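PDB 3EUR: uncharacterized protein from Bacteroides fragilis, which is of unknown function but has a C-terminal domain with a thioredoxin-like fold, which suggests, without proving, a role in thiol-disulfide chemistry. Local coordinates for residues L12-T17 with L71-D76. Sequence-based numbering, arbitrary orientation. Where two conformers were deposited one is given.
Sequences LNFTYT and LSIYPD
In the central sheet of this thioredoxin-like domain, strand 68-74 turns one face toward the N-terminal segment 12-17, and Leu71 and Ile73 pack there against Phe14 and Tyr16. The two strands are not neighbours: strand 94-97 lies between 15-18 and 68-74 in the sheet order, and the closest pair of CA atoms, Tyr16 and Ile73, is 7.1 Å apart. No hydrogen bond links the segments, and side chains alone make the contact. Phe14 and Tyr16, two apart in an extended backbone, and Leu71 and Ile73, two apart on strand 68-74, point toward each other, and their side-chain carbons pack in a buried layer.

The broad Phe14 ring suits its place by offering carbon surface to both aliphatic chains, obliquely in each case. CG1 of Ile73, set anti to the backbone N (chi1 -176°), lies 3.8 Å from CE1 of Phe14, the two side chains running past each other in opposite directions. It carries CD1 on to both aromatic residues, 3.9 Å from CE1 of Phe14 and 3.8 Å from CB of Tyr16. Leu36 of strand 33-38 touches both Phe14 and Ile73, extending this layer, while Thr94 touches Tyr16 and Leu71. Branched Leu71 serves both rings: CD2 approaches CZ of Phe14 at 4.3 Å, whereas CD1 makes a CH-pi contact over one flat face of Tyr16, 4.1 Å from the ring centroid and 16° off the normal, displaced toward the CD2-CE2 side.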
loop_
_atom_site.group_PDB
_atom_site.type_symbol
_atom_site.label_atom_id
_atom_site.label_comp_id
_atom_site.label_asym_id
_atom_site.label_seq_id
_atom_site.Cartn_x
_atom_site.Cartn_y
_atom_site.Cartn_z
ATOM N N LEU A 12 -11.586 -3.120 1.724
ATOM C CA LEU A 12 -12.323 -2.966 0.487
ATOM C C LEU A 12 -11.478 -3.262 -0.731
ATOM O O LEU A 12 -10.328 -2.843 -0.827
ATOM C CB LEU A 12 -12.900 -1.562 0.376
ATOM C CG LEU A 12 -14.182 -1.325 1.106
ATOM C CD1 LEU A 12 -15.359 -1.948 0.319
ATOM C CD2 LEU A 12 -14.152 -1.559 2.552
ATOM N N ASN A 13 -12.023 -4.012 -1.697
ATOM C CA ASN A 13 -11.302 -4.317 -2.905
ATOM C C ASN A 13 -11.204 -3.137 -3.823
ATOM O O ASN A 13 -11.996 -2.164 -3.743
ATOM C CB ASN A 13 -12.013 -5.445 -3.628
ATOM C CG ASN A 13 -11.186 -6.183 -4.638
ATOM O OD1 ASN A 13 -9.964 -6.180 -4.566
ATOM N ND2 ASN A 13 -11.874 -6.940 -5.539
ATOM N N PHE A 14 -10.229 -3.193 -4.744
ATOM C CA PHE A 14 -10.063 -2.231 -5.812
ATOM C C PHE A 14 -9.185 -2.829 -6.880
ATOM O O PHE A 14 -8.418 -3.742 -6.595
ATOM C CB PHE A 14 -9.498 -0.896 -5.265
ATOM C CG PHE A 14 -8.149 -1.055 -4.631
ATOM C CD1 PHE A 14 -6.982 -1.050 -5.380
ATOM C CD2 PHE A 14 -8.049 -1.278 -3.259
ATOM C CE1 PHE A 14 -5.753 -1.256 -4.782
ATOM C CE2 PHE A 14 -6.801 -1.465 -2.696
ATOM C CZ PHE A 14 -5.697 -1.452 -3.443
ATOM N N THR A 15 -9.274 -2.260 -8.075
ATOM C CA THR A 15 -8.420 -2.588 -9.200
ATOM C C THR A 15 -7.277 -1.592 -9.326
ATOM O O THR A 15 -7.474 -0.378 -9.319
ATOM C CB THR A 15 -9.198 -2.610 -10.521
ATOM O OG1 THR A 15 -10.183 -3.621 -10.452
ATOM C CG2 THR A 15 -8.264 -2.915 -11.720
ATOM N N TYR A 16 -6.075 -2.087 -9.418
ATOM C CA TYR A 16 -4.903 -1.297 -9.688
ATOM C C TYR A 16 -4.360 -1.594 -11.071
ATOM O O TYR A 16 -4.574 -2.686 -11.609
ATOM C CB TYR A 16 -3.820 -1.504 -8.613
ATOM C CG TYR A 16 -3.252 -2.873 -8.510
ATOM C CD1 TYR A 16 -2.252 -3.292 -9.338
ATOM C CD2 TYR A 16 -3.749 -3.796 -7.579
ATOM C CE1 TYR A 16 -1.741 -4.566 -9.262
ATOM C CE2 TYR A 16 -3.243 -5.061 -7.521
ATOM C CZ TYR A 16 -2.245 -5.447 -8.359
ATOM O OH TYR A 16 -1.758 -6.727 -8.282
ATOM N N THR A 17 -3.675 -0.613 -11.617
ATOM C CA THR A 17 -3.002 -0.745 -12.901
ATOM C C THR A 17 -1.511 -0.500 -12.676
ATOM O O THR A 17 -1.112 0.474 -12.032
ATOM C CB THR A 17 -3.562 0.295 -13.906
ATOM O OG1 THR A 17 -4.975 0.138 -14.017
ATOM C CG2 THR A 17 -2.964 0.150 -15.258
ATOM N N LEU A 71 2.054 -3.416 -1.471
ATOM C CA LEU A 71 1.201 -2.985 -2.573
ATOM C C LEU A 71 1.012 -1.496 -2.404
ATOM O O LEU A 71 0.328 -1.041 -1.492
ATOM C CB LEU A 71 -0.131 -3.737 -2.521
ATOM C CG LEU A 71 -1.104 -3.379 -3.650
ATOM C CD1 LEU A 71 -0.525 -3.629 -5.007
ATOM C CD2 LEU A 71 -2.389 -4.161 -3.433
ATOM N N SER A 72 1.691 -0.723 -3.245
ATOM C CA SER A 72 1.539 0.713 -3.262
ATOM C C SER A 72 0.429 1.109 -4.215
ATOM O O SER A 72 0.356 0.606 -5.356
ATOM C CB SER A 72 2.817 1.389 -3.685
ATOM O OG SER A 72 2.615 2.678 -4.268
ATOM N N ILE A 73 -0.440 2.005 -3.792
ATOM C CA ILE A 73 -1.568 2.441 -4.606
ATOM C C ILE A 73 -1.674 3.947 -4.609
ATOM O O ILE A 73 -1.762 4.580 -3.540
ATOM C CB ILE A 73 -2.898 1.789 -4.162
ATOM C CG1 ILE A 73 -4.062 2.179 -5.080
ATOM C CG2 ILE A 73 -3.316 2.070 -2.749
ATOM C CD1 ILE A 73 -3.900 1.714 -6.559
ATOM N N TYR A 74 -1.701 4.505 -5.807
ATOM C CA TYR A 74 -1.912 5.918 -6.030
ATOM C C TYR A 74 -3.346 6.164 -6.404
ATOM O O TYR A 74 -3.819 5.649 -7.425
ATOM C CB TYR A 74 -0.995 6.363 -7.161
ATOM C CG TYR A 74 -1.188 7.803 -7.583
ATOM C CD1 TYR A 74 -0.889 8.831 -6.753
ATOM C CD2 TYR A 74 -1.565 8.131 -8.847
ATOM C CE1 TYR A 74 -1.062 10.142 -7.145
ATOM C CE2 TYR A 74 -1.762 9.461 -9.239
ATOM C CZ TYR A 74 -1.480 10.450 -8.392
ATOM O OH TYR A 74 -1.650 11.765 -8.774
ATOM N N PRO A 75 -4.095 6.961 -5.594
ATOM C CA PRO A 75 -5.547 7.080 -5.819
ATOM C C PRO A 75 -5.975 8.357 -6.529
ATOM O O PRO A 75 -7.166 8.597 -6.682
ATOM C CB PRO A 75 -6.085 7.109 -4.409
ATOM C CG PRO A 75 -5.041 7.886 -3.667
ATOM C CD PRO A 75 -3.740 7.414 -4.222
ATOM N N ASP A 76 -5.035 9.194 -6.868
ATOM C CA ASP A 76 -5.327 10.537 -7.434
ATOM C C ASP A 76 -5.099 10.607 -8.953
ATOM O O ASP A 76 -4.942 9.589 -9.610
ATOM C CB ASP A 76 -4.518 11.592 -6.704
ATOM C CG ASP A 76 -4.902 11.728 -5.234
ATOM O OD1 ASP A 76 -6.090 11.547 -4.922
ATOM O OD2 ASP A 76 -3.978 11.958 -4.415
#